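Local coordinates for methylxanthine N3-demethylase NdmB (Pseudomonas putida, PDB 6ICL), which catalyses the N3-demethylation of theobromine and related methylxanthines with NADH and O2, an early step in the bacterial breakdown of caffeine, at residues Thr193-Ser196 with His197-Phe200; Glu313-Pro316 with Val317-Gln321. All coordinates share one frame; numbering follows the deposited sequence.

Contacts 1 and 2 hold two sides of one mononuclear iron site. Their centres lie about 13 Å apart, on the same side of the chain's centre. Contact 1 comes first along the chain: 193-196 is the loop after helix 185-192, and 197-200 runs into the short helix 198-201. Contact 2 comes later, near the end of helix 300-319. Both belong to the vanillate O-demethylase-type C-terminal catalytic domain. They meet at the metal, where NE2 of H197 and OD1 of D314 are 3.1 Å apart. H202 and water 2 complete the ligand set. Both contacts also touch a second subunit, which brings part of its Rieske domain to this site.

Contact 1: residues Thr193-Ser196 with His197-Phe200; sequences TDFS and HFAF. With FE (Fe (III) ion), chain C.
D194 and H197 are brought together by their first torsions. D194 holds CG anti to its backbone N (chi1 170°), which brings the carboxylate end near H197, where OD2 meets both the ring N and the backbone N. H197 carries CG between its backbone N and carbonyl carbon (chi1 75°), and this puts ND1 beside that carboxylate. ND1 of H197 donates to OD2 of D194 at 2.7 Å. OD2 lies in the imidazole plane, and the N-H meets it on the anti side, somewhat out of the carboxylate plane. Carboxylate and ring are nearly coplanar. NE2 of H197, across the ring, binds the iron at 2.1 Å. Held by the metal at NE2 and by OD2 at ND1, the ring has little freedom to rotate. The backbone N of H197 adds a weak bond to OD2. The other oxygen of D194, OD1, accepts OG of S196 at 2.9 Å on its syn lone pair. With an alanine at D194, ND1 of H197 and OG of S196 would probably lose their acceptor, and the imidazole would be freer to turn about its metal bond.

F195 to F198 form a type I beta turn, closed by N of F198 donating to O of F195 at 3.1 Å. The F195 and F198 side chains run side by side. CD1 of F195 lies over one face of the F198 ring, 3.7 Å from CE2 of F198, with the ring planes oblique. H108 of the second subunit, a [2Fe-2S] cluster residue, packs on H197. The arrangement is consistent with the subunit junction of Rieske oxygenases, in which an aspartate lies between the cluster of one subunit and the mononuclear iron of the next.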
loop_
_atom_site.group_PDB
_atom_site.type_symbol
_atom_site.label_atom_id
_atom_site.label_comp_id
_atom_site.label_asym_id
_atom_site.label_seq_id
_atom_site.Cartn_x
_atom_site.Cartn_y
_atom_site.Cartn_z
ATOM N N THR A 193 28.419 16.879 17.471
ATOM C CA THR A 193 29.549 17.655 17.965
ATOM C C THR A 193 30.711 17.693 16.973
ATOM O O THR A 193 31.840 17.991 17.366
ATOM C CB THR A 193 30.030 17.092 19.307
ATOM O OG1 THR A 193 30.413 15.726 19.139
ATOM C CG2 THR A 193 28.937 17.176 20.391
ATOM N N ASP A 194 30.467 17.392 15.703
ATOM C CA ASP A 194 31.530 17.293 14.712
ATOM C C ASP A 194 31.304 18.292 13.587
ATOM O O ASP A 194 30.198 18.369 13.037
ATOM C CB ASP A 194 31.605 15.881 14.130
ATOM C CG ASP A 194 32.518 15.809 12.929
ATOM O OD1 ASP A 194 33.737 15.922 13.140
ATOM O OD2 ASP A 194 32.035 15.658 11.780
ATOM N N PHE A 195 32.357 19.038 13.228
ATOM C CA PHE A 195 32.300 19.972 12.103
ATOM C C PHE A 195 32.941 19.438 10.836
ATOM O O PHE A 195 32.611 19.914 9.742
ATOM C CB PHE A 195 33.000 21.293 12.457
ATOM C CG PHE A 195 32.132 22.266 13.186
ATOM C CD1 PHE A 195 31.359 23.175 12.488
ATOM C CD2 PHE A 195 32.094 22.281 14.564
ATOM C CE1 PHE A 195 30.551 24.083 13.160
ATOM C CE2 PHE A 195 31.286 23.187 15.244
ATOM C CZ PHE A 195 30.516 24.090 14.533
ATOM N N SER A 196 33.856 18.477 10.944
ATOM C CA SER A 196 34.578 18.062 9.748
ATOM C C SER A 196 33.692 17.370 8.716
ATOM O O SER A 196 34.138 17.194 7.579
ATOM C CB SER A 196 35.737 17.150 10.128
ATOM O OG SER A 196 35.267 15.963 10.710
ATOM N N HIS A 197 32.450 16.995 9.050
ATOM C CA HIS A 197 31.597 16.387 8.033
ATOM C C HIS A 197 30.786 17.396 7.219
ATOM O O HIS A 197 30.140 16.986 6.246
ATOM C CB HIS A 197 30.640 15.356 8.665
ATOM C CG HIS A 197 29.494 15.962 9.419
ATOM N ND1 HIS A 197 29.577 16.303 10.752
ATOM C CD2 HIS A 197 28.230 16.261 9.032
ATOM C CE1 HIS A 197 28.418 16.803 11.149
ATOM N NE2 HIS A 197 27.584 16.790 10.122
ATOM N N PHE A 198 30.798 18.697 7.578
ATOM C CA PHE A 198 29.941 19.671 6.888
ATOM C C PHE A 198 30.211 19.711 5.388
ATOM O O PHE A 198 29.270 19.803 4.585
ATOM C CB PHE A 198 30.124 21.081 7.459
ATOM C CG PHE A 198 29.421 21.312 8.757
ATOM C CD1 PHE A 198 29.110 20.251 9.600
ATOM C CD2 PHE A 198 29.064 22.595 9.140
ATOM C CE1 PHE A 198 28.457 20.464 10.810
ATOM C CE2 PHE A 198 28.427 22.812 10.340
ATOM C CZ PHE A 198 28.126 21.739 11.182
ATOM N N ALA A 199 31.489 19.674 4.982
ATOM C CA ALA A 199 31.792 19.842 3.557
ATOM C C ALA A 199 31.199 18.714 2.724
ATOM O O ALA A 199 30.886 18.903 1.537
ATOM C CB ALA A 199 33.309 19.924 3.345
ATOM N N PHE A 200 30.995 17.547 3.333
ATOM C CA PHE A 200 30.542 16.381 2.585
ATOM C C PHE A 200 29.073 16.064 2.817
ATOM O O PHE A 200 28.381 15.651 1.879
ATOM C CB PHE A 200 31.449 15.185 2.936
ATOM C CG PHE A 200 32.922 15.567 2.893
ATOM C CD1 PHE A 200 33.596 15.645 1.674
ATOM C CD2 PHE A 200 33.593 15.960 4.054
ATOM C CE1 PHE A 200 34.936 16.073 1.623
ATOM C CE2 PHE A 200 34.933 16.381 4.011
ATOM C CZ PHE A 200 35.596 16.429 2.808
HETATM FE FE FE C . 25.535 17.234 10.322
HETATM O O HOH W 1 33.693 20.126 6.546
HETATM O O HOH W 2 25.244 18.352 12.048
#

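Contact 2: residues Glu313-Pro316 with Val317-Gln321; sequences EDQP and VIESQ. With FE (Fe (III) ion), chain C.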
loop_
_atom_site.group_PDB
_atom_site.type_symbol
_atom_site.label_atom_id
_atom_site.label_comp_id
_atom_site.label_asym_id
_atom_site.label_seq_id
_atom_site.Cartn_x
_atom_site.Cartn_y
_atom_site.Cartn_z
ATOM N N GLU A 313 19.964 15.502 5.921
ATOM C CA GLU A 313 21.257 15.249 5.273
ATOM C C GLU A 313 22.111 14.274 6.088
ATOM O O GLU A 313 22.708 13.352 5.529
ATOM C CB GLU A 313 21.990 16.575 5.041
ATOM C CG GLU A 313 21.288 17.439 4.018
ATOM C CD GLU A 313 21.813 18.854 3.981
ATOM O OE1 GLU A 313 22.478 19.292 4.947
ATOM O OE2 GLU A 313 21.540 19.533 2.982
ATOM N N ASP A 314 22.148 14.438 7.410
ATOM C CA ASP A 314 22.925 13.535 8.260
ATOM C C ASP A 314 22.337 12.130 8.299
ATOM O O ASP A 314 23.082 11.143 8.337
ATOM C CB ASP A 314 22.990 14.082 9.683
ATOM C CG ASP A 314 23.988 15.228 9.848
ATOM O OD1 ASP A 314 25.133 15.141 9.356
ATOM O OD2 ASP A 314 23.627 16.208 10.504
ATOM N N GLN A 315 21.004 12.014 8.351
ATOM C CA GLN A 315 20.371 10.749 8.710
ATOM C C GLN A 315 20.863 9.549 7.897
ATOM O O GLN A 315 21.285 8.557 8.504
ATOM C CB GLN A 315 18.842 10.859 8.599
ATOM C CG GLN A 315 18.158 9.540 9.048
ATOM C CD GLN A 315 16.633 9.644 9.152
ATOM O OE1 GLN A 315 16.063 10.640 8.735
ATOM N NE2 GLN A 315 15.978 8.614 9.738
ATOM N N PRO A 316 20.827 9.553 6.563
ATOM C CA PRO A 316 21.242 8.332 5.850
ATOM C C PRO A 316 22.731 8.038 5.976
ATOM O O PRO A 316 23.124 6.870 5.918
ATOM C CB PRO A 316 20.844 8.620 4.398
ATOM C CG PRO A 316 20.835 10.130 4.315
ATOM C CD PRO A 316 20.341 10.593 5.640
ATOM N N VAL A 317 23.575 9.052 6.167
ATOM C CA VAL A 317 25.002 8.786 6.344
ATOM C C VAL A 317 25.251 8.121 7.691
ATOM O O VAL A 317 25.935 7.092 7.782
ATOM C CB VAL A 317 25.809 10.087 6.186
ATOM C CG1 VAL A 317 27.309 9.823 6.418
ATOM C CG2 VAL A 317 25.558 10.669 4.787
ATOM N N ILE A 318 24.638 8.655 8.746
ATOM C CA ILE A 318 24.853 8.113 10.087
ATOM C C ILE A 318 24.217 6.735 10.213
ATOM O O ILE A 318 24.780 5.827 10.849
ATOM C CB ILE A 318 24.312 9.087 11.156
ATOM C CG1 ILE A 318 25.266 10.272 11.403
ATOM C CG2 ILE A 318 24.181 8.391 12.482
ATOM C CD1 ILE A 318 26.051 10.762 10.239
ATOM N N GLU A 319 23.028 6.554 9.634
ATOM C CA GLU A 319 22.418 5.227 9.666
ATOM C C GLU A 319 23.199 4.203 8.839
ATOM O O GLU A 319 23.015 3.002 9.036
ATOM C CB GLU A 319 20.959 5.314 9.191
ATOM C CG GLU A 319 20.070 6.016 10.255
ATOM C CD GLU A 319 18.582 6.079 9.900
ATOM O OE1 GLU A 319 18.221 5.808 8.737
ATOM O OE2 GLU A 319 17.769 6.418 10.796
ATOM N N SER A 320 24.087 4.645 7.939
ATOM C CA SER A 320 24.918 3.701 7.204
ATOM C C SER A 320 26.093 3.190 8.026
ATOM O O SER A 320 26.740 2.211 7.616
ATOM C CB SER A 320 25.451 4.339 5.924
ATOM O OG SER A 320 26.651 5.059 6.203
ATOM N N GLN A 321 26.388 3.819 9.159
ATOM C CA GLN A 321 27.553 3.429 9.938
ATOM C C GLN A 321 27.335 2.059 10.562
ATOM O O GLN A 321 26.344 1.838 11.262
ATOM C CB GLN A 321 27.836 4.451 11.029
ATOM C CG GLN A 321 28.380 5.797 10.542
ATOM C CD GLN A 321 28.611 6.742 11.716
ATOM O OE1 GLN A 321 27.698 7.428 12.157
ATOM N NE2 GLN A 321 29.824 6.735 12.259
HETATM FE FE FE C . 25.535 17.234 10.322
HETATM O O HOH W 2 25.244 18.352 12.048
#
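The mononuclear iron site of this Rieske oxygenase takes its carboxylate ligand from helix 300-319, and D314 supplies it. Both carboxylate oxygens of D314 bind the iron, OD1 at 2.3 Å and OD2 at 2.2 Å, a bidentate grip that fixes the rotation of the group. N191 adds a hydrogen bond to OD1. OE1 of E313 accepts from ND1 of H202, which probably steadies this second iron ligand.

One turn on, N of I318 donates to O of D314 at 3.0 Å, and CD1 of I318 reaches O of D314 at 3.5 Å. With H197 and H202, D314 makes the facial triad of two histidines and one carboxylate found in non-heme iron enzymes.

On another side of the helix Q315 reaches E319, four residues later. The Q315 side chain leaves opposite its backbone N (chi1 -177°) and runs extended, which carries NE2 across to E319. NE2 of Q315 donates to OE2 of E319 at 3.0 Å in a nearly straight bond. OE2 lies in the amide plane, but the N-H comes from above the carboxylate plane, the two planes being 79° apart. OE2 also accepts from the backbone N of E182. Near the helix end, OG of S320 donates to O of V317 at 2.7 Å and accepts from N of Q88 of the second subunit.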